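Local coordinates for DNA helicase uvsW (Enterobacteria phage T4, PDB 1RIF), which couples ATP hydrolysis to 3'-5' translocation and unwinding of duplex DNA, driving Holliday-junction branch migration in recombination-dependent repair of the viral genome, at residues Glu124-Leu135 / Tyr272-Pro282. The protein carries 1 engineered substitution. Numbering follows the deposited sequence.
Sequences EGLVNRRRILNL and YVGMFGEIFKP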
ATOM      1  N   GLU A 124      12.158  -2.053  -7.791  1.00 20.81           N
ATOM      2  CA  GLU A 124      10.942  -2.758  -8.206  1.00 22.43           C
ATOM      3  C   GLU A 124       9.688  -2.004  -7.769  1.00 22.63           C
ATOM      4  O   GLU A 124       8.721  -1.881  -8.532  1.00 22.62           O
ATOM      5  CB  GLU A 124      10.894  -4.156  -7.576  1.00 24.30           C
ATOM      6  CG  GLU A 124      11.121  -5.304  -8.534  1.00 29.73           C
ATOM      7  CD  GLU A 124       9.962  -5.524  -9.491  1.00 29.98           C
ATOM      8  OE1 GLU A 124       8.832  -5.798  -9.030  1.00 30.13           O
ATOM      9  OE2 GLU A 124      10.192  -5.426 -10.714  1.00 33.24           O
ATOM     10  N   GLY A 125       9.717  -1.520  -6.528  1.00 22.13           N
ATOM     11  CA  GLY A 125       8.583  -0.804  -5.970  1.00 20.51           C
ATOM     12  C   GLY A 125       8.317   0.527  -6.625  1.00 20.99           C
ATOM     13  O   GLY A 125       7.179   0.828  -6.999  1.00 19.46           O
ATOM     14  N   LEU A 126       9.370   1.325  -6.773  1.00 19.57           N
ATOM     15  CA  LEU A 126       9.245   2.636  -7.387  1.00 19.08           C
ATOM     16  C   LEU A 126       8.716   2.584  -8.817  1.00 18.05           C
ATOM     17  O   LEU A 126       7.751   3.268  -9.146  1.00 17.87           O
ATOM     18  CB  LEU A 126      10.590   3.359  -7.354  1.00 19.07           C
ATOM     19  CG  LEU A 126      11.081   3.743  -5.954  1.00 19.34           C
ATOM     20  CD1 LEU A 126      12.379   4.541  -6.074  1.00 20.58           C
ATOM     21  CD2 LEU A 126      10.012   4.556  -5.225  1.00 19.11           C
ATOM     22  N   VAL A 127       9.345   1.774  -9.664  1.00 18.16           N
ATOM     23  CA  VAL A 127       8.926   1.650 -11.058  1.00 18.63           C
ATOM     24  C   VAL A 127       7.455   1.240 -11.206  1.00 20.00           C
ATOM     25  O   VAL A 127       6.692   1.854 -11.962  1.00 17.99           O
ATOM     26  CB  VAL A 127       9.783   0.614 -11.803  1.00 17.44           C
ATOM     27  CG1 VAL A 127       9.229   0.392 -13.194  1.00 18.65           C
ATOM     28  CG2 VAL A 127      11.212   1.091 -11.885  1.00 18.41           C
ATOM     29  N   ASN A 128       7.068   0.206 -10.468  1.00 19.97           N
ATOM     30  CA  ASN A 128       5.714  -0.314 -10.530  1.00 19.71           C
ATOM     31  C   ASN A 128       4.696   0.377  -9.625  1.00 19.63           C
ATOM     32  O   ASN A 128       3.519   0.025  -9.632  1.00 20.29           O
ATOM     33  CB  ASN A 128       5.764  -1.812 -10.271  1.00 20.09           C
ATOM     34  CG  ASN A 128       6.607  -2.531 -11.295  1.00 20.26           C
ATOM     35  OD1 ASN A 128       6.208  -2.665 -12.451  1.00 19.31           O
ATOM     36  ND2 ASN A 128       7.795  -2.971 -10.888  1.00 18.82           N
ATOM     37  N   ARG A 129       5.155   1.363  -8.857  1.00 20.16           N
ATOM     38  CA  ARG A 129       4.283   2.152  -7.982  1.00 19.52           C
ATOM     39  C   ARG A 129       3.706   1.456  -6.752  1.00 19.91           C
ATOM     40  O   ARG A 129       3.682   2.044  -5.670  1.00 18.70           O
ATOM     41  CB  ARG A 129       3.118   2.752  -8.790  1.00 19.69           C
ATOM     42  CG  ARG A 129       3.295   4.208  -9.228  1.00 21.27           C
ATOM     43  CD  ARG A 129       4.422   4.362 -10.229  1.00 22.69           C
ATOM     44  NE  ARG A 129       4.607   5.739 -10.705  1.00 23.26           N
ATOM     45  CZ  ARG A 129       3.818   6.366 -11.581  1.00 22.92           C
ATOM     46  NH1 ARG A 129       2.755   5.763 -12.104  1.00 22.73           N
ATOM     47  NH2 ARG A 129       4.119   7.595 -11.966  1.00 20.81           N
ATOM     48  N   ARG A 130       3.231   0.221  -6.901  1.00 18.26           N
ATOM     49  CA  ARG A 130       2.648  -0.475  -5.759  1.00 18.73           C
ATOM     50  C   ARG A 130       2.894  -1.976  -5.796  1.00 17.88           C
ATOM     51  O   ARG A 130       2.555  -2.638  -6.774  1.00 18.47           O
ATOM     52  CB  ARG A 130       1.141  -0.172  -5.686  1.00 19.39           C
ATOM     53  CG  ARG A 130       0.338  -0.620  -6.908  1.00 21.58           C
ATOM     54  CD  ARG A 130      -0.994   0.124  -7.027  1.00 23.40           C
ATOM     55  NE  ARG A 130      -0.808   1.536  -7.360  1.00 25.60           N
ATOM     56  CZ  ARG A 130      -0.402   1.993  -8.547  1.00 28.07           C
ATOM     57  NH1 ARG A 130      -0.138   1.153  -9.544  1.00 26.61           N
ATOM     58  NH2 ARG A 130      -0.245   3.301  -8.735  1.00 28.55           N
ATOM     59  N   ARG A 131       3.489  -2.499  -4.721  1.00 16.93           N
ATOM     60  CA  ARG A 131       3.801  -3.922  -4.606  1.00 18.73           C
ATOM     61  C   ARG A 131       3.774  -4.417  -3.167  1.00 19.63           C
ATOM     62  O   ARG A 131       3.826  -3.636  -2.214  1.00 17.19           O
ATOM     63  CB  ARG A 131       5.216  -4.227  -5.121  1.00 19.71           C
ATOM     64  CG  ARG A 131       5.517  -3.833  -6.534  1.00 23.07           C
ATOM     65  CD  ARG A 131       5.423  -5.013  -7.477  1.00 26.28           C
ATOM     66  NE  ARG A 131       4.533  -4.705  -8.595  1.00 28.79           N
ATOM     67  CZ  ARG A 131       4.717  -5.125  -9.840  1.00 30.52           C
ATOM     68  NH1 ARG A 131       5.774  -5.874 -10.138  1.00 32.34           N
ATOM     69  NH2 ARG A 131       3.844  -4.795 -10.785  1.00 31.30           N
ATOM     70  N   ILE A 132       3.689  -5.736  -3.028  1.00 20.81           N
ATOM     71  CA  ILE A 132       3.775  -6.365  -1.725  1.00 20.60           C
ATOM     72  C   ILE A 132       5.206  -6.862  -1.838  1.00 20.91           C
ATOM     73  O   ILE A 132       5.496  -7.749  -2.637  1.00 21.45           O
ATOM     74  CB  ILE A 132       2.864  -7.586  -1.552  1.00 19.85           C
ATOM     75  CG1 ILE A 132       1.414  -7.153  -1.333  1.00 19.49           C
ATOM     76  CG2 ILE A 132       3.336  -8.396  -0.362  1.00 19.38           C
ATOM     77  CD1 ILE A 132       0.465  -8.326  -1.201  1.00 18.00           C
ATOM     78  N   LEU A 133       6.103  -6.252  -1.073  1.00 20.86           N
ATOM     79  CA  LEU A 133       7.497  -6.626  -1.102  1.00 20.71           C
ATOM     80  C   LEU A 133       7.663  -7.787  -0.140  1.00 22.04           C
ATOM     81  O   LEU A 133       7.609  -7.618   1.079  1.00 19.69           O
ATOM     82  CB  LEU A 133       8.360  -5.435  -0.689  1.00 19.59           C
ATOM     83  CG  LEU A 133       8.136  -4.178  -1.531  1.00 17.32           C
ATOM     84  CD1 LEU A 133       8.969  -3.044  -0.965  1.00 16.49           C
ATOM     85  CD2 LEU A 133       8.493  -4.451  -2.991  1.00 16.30           C
ATOM     86  N   ASN A 134       7.851  -8.972  -0.704  1.00 23.20           N
ATOM     87  CA  ASN A 134       7.992 -10.180   0.086  1.00 25.72           C
ATOM     88  C   ASN A 134       9.445 -10.444   0.483  1.00 26.55           C
ATOM     89  O   ASN A 134      10.150 -11.197  -0.186  1.00 27.16           O
ATOM     90  CB  ASN A 134       7.417 -11.354  -0.709  1.00 26.49           C
ATOM     91  CG  ASN A 134       7.440 -12.651   0.067  1.00 28.90           C
ATOM     92  OD1 ASN A 134       7.262 -12.659   1.283  1.00 30.12           O
ATOM     93  ND2 ASN A 134       7.645 -13.761  -0.636  1.00 28.09           N
ATOM     94  N   LEU A 135       9.894  -9.817   1.570  1.00 28.21           N
ATOM     95  CA  LEU A 135      11.263 -10.004   2.042  1.00 30.64           C
ATOM     96  C   LEU A 135      11.281 -10.343   3.521  1.00 30.92           C
ATOM     97  O   LEU A 135      10.457  -9.845   4.283  1.00 30.42           O
ATOM     98  CB  LEU A 135      12.110  -8.746   1.816  1.00 30.94           C
ATOM     99  CG  LEU A 135      11.637  -7.718   0.795  1.00 31.35           C
ATOM    100  CD1 LEU A 135      10.616  -6.812   1.459  1.00 32.19           C
ATOM    101  CD2 LEU A 135      12.812  -6.896   0.309  1.00 32.21           C
ATOM    102  N   TYR A 272      -5.394  -7.806   0.040  1.00 22.67           N
ATOM    103  CA  TYR A 272      -4.087  -7.283   0.410  1.00 21.71           C
ATOM    104  C   TYR A 272      -3.425  -6.823  -0.883  1.00 20.48           C
ATOM    105  O   TYR A 272      -2.711  -5.825  -0.896  1.00 21.18           O
ATOM    106  CB  TYR A 272      -3.238  -8.341   1.137  1.00 22.04           C
ATOM    107  CG  TYR A 272      -3.769  -8.680   2.523  1.00 24.02           C
ATOM    108  CD1 TYR A 272      -4.859  -9.540   2.682  1.00 24.81           C
ATOM    109  CD2 TYR A 272      -3.226  -8.091   3.670  1.00 24.37           C
ATOM    110  CE1 TYR A 272      -5.400  -9.801   3.945  1.00 24.86           C
ATOM    111  CE2 TYR A 272      -3.758  -8.345   4.937  1.00 25.10           C
ATOM    112  CZ  TYR A 272      -4.849  -9.202   5.065  1.00 26.96           C
ATOM    113  OH  TYR A 272      -5.405  -9.449   6.305  1.00 27.26           O
ATOM    114  N   VAL A 273      -3.678  -7.530  -1.983  1.00 20.10           N
ATOM    115  CA  VAL A 273      -3.105  -7.120  -3.263  1.00 19.66           C
ATOM    116  C   VAL A 273      -3.939  -5.954  -3.792  1.00 19.08           C
ATOM    117  O   VAL A 273      -3.457  -5.124  -4.558  1.00 18.05           O
ATOM    118  CB  VAL A 273      -3.089  -8.275  -4.300  1.00 20.60           C
ATOM    119  CG1 VAL A 273      -2.512  -9.528  -3.666  1.00 21.91           C
ATOM    120  CG2 VAL A 273      -4.465  -8.535  -4.823  1.00 23.02           C
ATOM    121  N   GLY A 274      -5.197  -5.892  -3.360  1.00 18.75           N
ATOM    122  CA  GLY A 274      -6.064  -4.801  -3.770  1.00 18.51           C
ATOM    123  C   GLY A 274      -5.618  -3.517  -3.088  1.00 19.07           C
ATOM    124  O   GLY A 274      -5.784  -2.427  -3.621  1.00 19.41           O
ATOM    125  N   MET A 275      -5.035  -3.652  -1.900  1.00 20.50           N
ATOM    126  CA  MET A 275      -4.562  -2.507  -1.136  1.00 20.79           C
ATOM    127  C   MET A 275      -3.089  -2.183  -1.386  1.00 21.50           C
ATOM    128  O   MET A 275      -2.705  -1.018  -1.373  1.00 22.32           O
ATOM    129  CB  MET A 275      -4.768  -2.755   0.361  1.00 21.23           C
ATOM    130  CG  MET A 275      -4.157  -1.693   1.281  1.00 23.84           C
ATOM    131  SD  MET A 275      -4.901  -0.051   1.101  1.00 28.16           S
ATOM    132  CE  MET A 275      -4.851   0.551   2.781  1.00 28.14           C
ATOM    133  N   PHE A 276      -2.274  -3.208  -1.629  1.00 21.90           N
ATOM    134  CA  PHE A 276      -0.838  -3.015  -1.824  1.00 23.18           C
ATOM    135  C   PHE A 276      -0.200  -3.346  -3.178  1.00 23.41           C
ATOM    136  O   PHE A 276       0.976  -3.051  -3.380  1.00 26.49           O
ATOM    137  CB  PHE A 276      -0.077  -3.795  -0.747  1.00 21.90           C
ATOM    138  CG  PHE A 276      -0.352  -3.328   0.649  1.00 21.25           C
ATOM    139  CD1 PHE A 276      -1.118  -4.102   1.514  1.00 19.52           C
ATOM    140  CD2 PHE A 276       0.138  -2.100   1.093  1.00 19.28           C
ATOM    141  CE1 PHE A 276      -1.403  -3.661   2.800  1.00 20.02           C
ATOM    142  CE2 PHE A 276      -0.139  -1.648   2.374  1.00 19.24           C
ATOM    143  CZ  PHE A 276      -0.913  -2.427   3.233  1.00 20.16           C
ATOM    144  N   GLY A 277      -0.939  -3.964  -4.091  1.00 24.11           N
ATOM    145  CA  GLY A 277      -0.363  -4.312  -5.381  1.00 22.75           C
ATOM    146  C   GLY A 277       0.131  -5.748  -5.454  1.00 23.41           C
ATOM    147  O   GLY A 277       0.089  -6.491  -4.469  1.00 22.61           O
ATOM    148  N   GLU A 278       0.610  -6.148  -6.626  1.00 25.39           N
ATOM    149  CA  GLU A 278       1.111  -7.506  -6.808  1.00 29.70           C
ATOM    150  C   GLU A 278       2.310  -7.821  -5.928  1.00 29.25           C
ATOM    151  O   GLU A 278       3.057  -6.927  -5.526  1.00 29.08           O
ATOM    152  CB  GLU A 278       1.479  -7.755  -8.271  1.00 31.23           C
ATOM    153  CG  GLU A 278       0.335  -8.315  -9.082  1.00 37.91           C
ATOM    154  CD  GLU A 278      -0.096  -7.387 -10.192  1.00 41.29           C
ATOM    155  OE1 GLU A 278       0.748  -7.082 -11.062  1.00 43.11           O
ATOM    156  OE2 GLU A 278      -1.276  -6.967 -10.196  1.00 45.04           O
ATOM    157  N   ILE A 279       2.490  -9.104  -5.647  1.00 28.39           N
ATOM    158  CA  ILE A 279       3.576  -9.571  -4.801  1.00 30.39           C
ATOM    159  C   ILE A 279       4.907  -9.645  -5.538  1.00 32.05           C
ATOM    160  O   ILE A 279       4.958 -10.024  -6.705  1.00 32.71           O
ATOM    161  CB  ILE A 279       3.255 -10.962  -4.246  1.00 30.81           C
ATOM    162  CG1 ILE A 279       1.983 -10.897  -3.397  1.00 32.02           C
ATOM    163  CG2 ILE A 279       4.438 -11.493  -3.460  1.00 31.17           C
ATOM    164  CD1 ILE A 279       1.462 -12.251  -2.940  1.00 31.42           C
ATOM    165  N   PHE A 280       5.981  -9.277  -4.846  1.00 33.23           N
ATOM    166  CA  PHE A 280       7.325  -9.325  -5.412  1.00 33.51           C
ATOM    167  C   PHE A 280       8.304  -9.951  -4.423  1.00 36.31           C
ATOM    168  O   PHE A 280       8.467  -9.454  -3.307  1.00 35.48           O
ATOM    169  CB  PHE A 280       7.823  -7.925  -5.768  1.00 32.01           C
ATOM    170  CG  PHE A 280       9.312  -7.860  -6.022  1.00 31.75           C
ATOM    171  CD1 PHE A 280       9.870  -8.455  -7.153  1.00 30.66           C
ATOM    172  CD2 PHE A 280      10.161  -7.229  -5.113  1.00 30.86           C
ATOM    173  CE1 PHE A 280      11.250  -8.423  -7.370  1.00 30.30           C
ATOM    174  CE2 PHE A 280      11.540  -7.194  -5.321  1.00 28.68           C
ATOM    175  CZ  PHE A 280      12.083  -7.791  -6.449  1.00 29.93           C
ATOM    176  N   LYS A 281       8.951 -11.043  -4.833  1.00 39.22           N
ATOM    177  CA  LYS A 281       9.937 -11.704  -3.982  1.00 41.40           C
ATOM    178  C   LYS A 281      11.319 -11.594  -4.615  1.00 42.24           C
ATOM    179  O   LYS A 281      11.535 -12.082  -5.722  1.00 44.49           O
ATOM    180  CB  LYS A 281       9.592 -13.181  -3.771  1.00 41.65           C
ATOM    181  CG  LYS A 281      10.568 -13.872  -2.824  1.00 41.78           C
ATOM    182  CD  LYS A 281      10.116 -15.257  -2.399  1.00 41.59           C
ATOM    183  CE  LYS A 281      11.044 -15.799  -1.309  1.00 42.07           C
ATOM    184  NZ  LYS A 281      10.602 -17.120  -0.768  1.00 43.45           N
ATOM    185  N   PRO A 282      12.272 -10.951  -3.915  1.00 43.22           N
ATOM    186  CA  PRO A 282      13.651 -10.757  -4.382  1.00 43.93           C
ATOM    187  C   PRO A 282      14.496 -12.036  -4.366  1.00 44.51           C
ATOM    188  O   PRO A 282      13.901 -13.130  -4.250  1.00 44.93           O
ATOM    189  CB  PRO A 282      14.180  -9.689  -3.428  1.00 43.59           C
ATOM    190  CG  PRO A 282      13.513 -10.060  -2.147  1.00 43.22           C
ATOM    191  CD  PRO A 282      12.086 -10.333  -2.588  1.00 43.47           C
ATOM    192  OXT PRO A 282      15.740 -11.930  -4.487  1.00 44.30           O
TER
HETATM  193  O   HOH W   1       0.804  -4.442  -8.367  1.00 45.25           O
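Ile-132 and Ile-279 pair where strand 130-133 meets strand 278-280, the last strand at one margin of the seven-stranded parallel sheet of the RecA-like ATP-binding domain, in this N-terminal part of the helicase; on its other side strand 130-133 bonds to strand 254-258. Three backbone hydrogen bonds join the pair: Ile-132 N to Glu-278 O (2.8 Å), Phe-280 N to Ile-132 O (2.7 Å) and Asn-134 N to Phe-280 O (2.7 Å). The backbones are already close at Gly-277, whose positive phi ends helix 269-276, but the ladder of bonds begins only at Ile-132.

The apolar contacts on one face centre on Ile-132. Its CG1 branch, anti to the carbonyl carbon (chi1 -77°), extends toward helix 269-276, and CG1 meets Phe-276 CB at 3.7 Å while CD1 reaches Val-273 CG1. Ile-279 lies alongside, pointing the same way, its CG1 against that same CD1. Phe-276 itself packs on Met-229 and Asn-231 of strand 226-232. Beyond the strand ends CD2 of Leu-135, within the predicted ATP-binding loop, touches Pro-282 CG.

Charged groups gather on the other face. The Arg-131 guanidinium has Asn-128 CB over one face and Glu-278 CB over the opposite one. Its NH1 forms a bent salt bridge to Glu-124 OE1 (3.3 Å), on the syn side of the carboxylate but tilted from the guanidinium plane. Glu-278 OE1 approaches NH2 only as a long ion pair, well out of that plane.

Phe-280 closes this face between helix 116-128 and the C-terminus of this fragment, with Pro-282 N over one side of its ring. Leu-133 CD2 approaches the ring obliquely, and on the side opposite Pro-282 a CH-pi contact places Glu-124 CG 3.4 Å from the Phe-280 ring centroid, 17° off its normal.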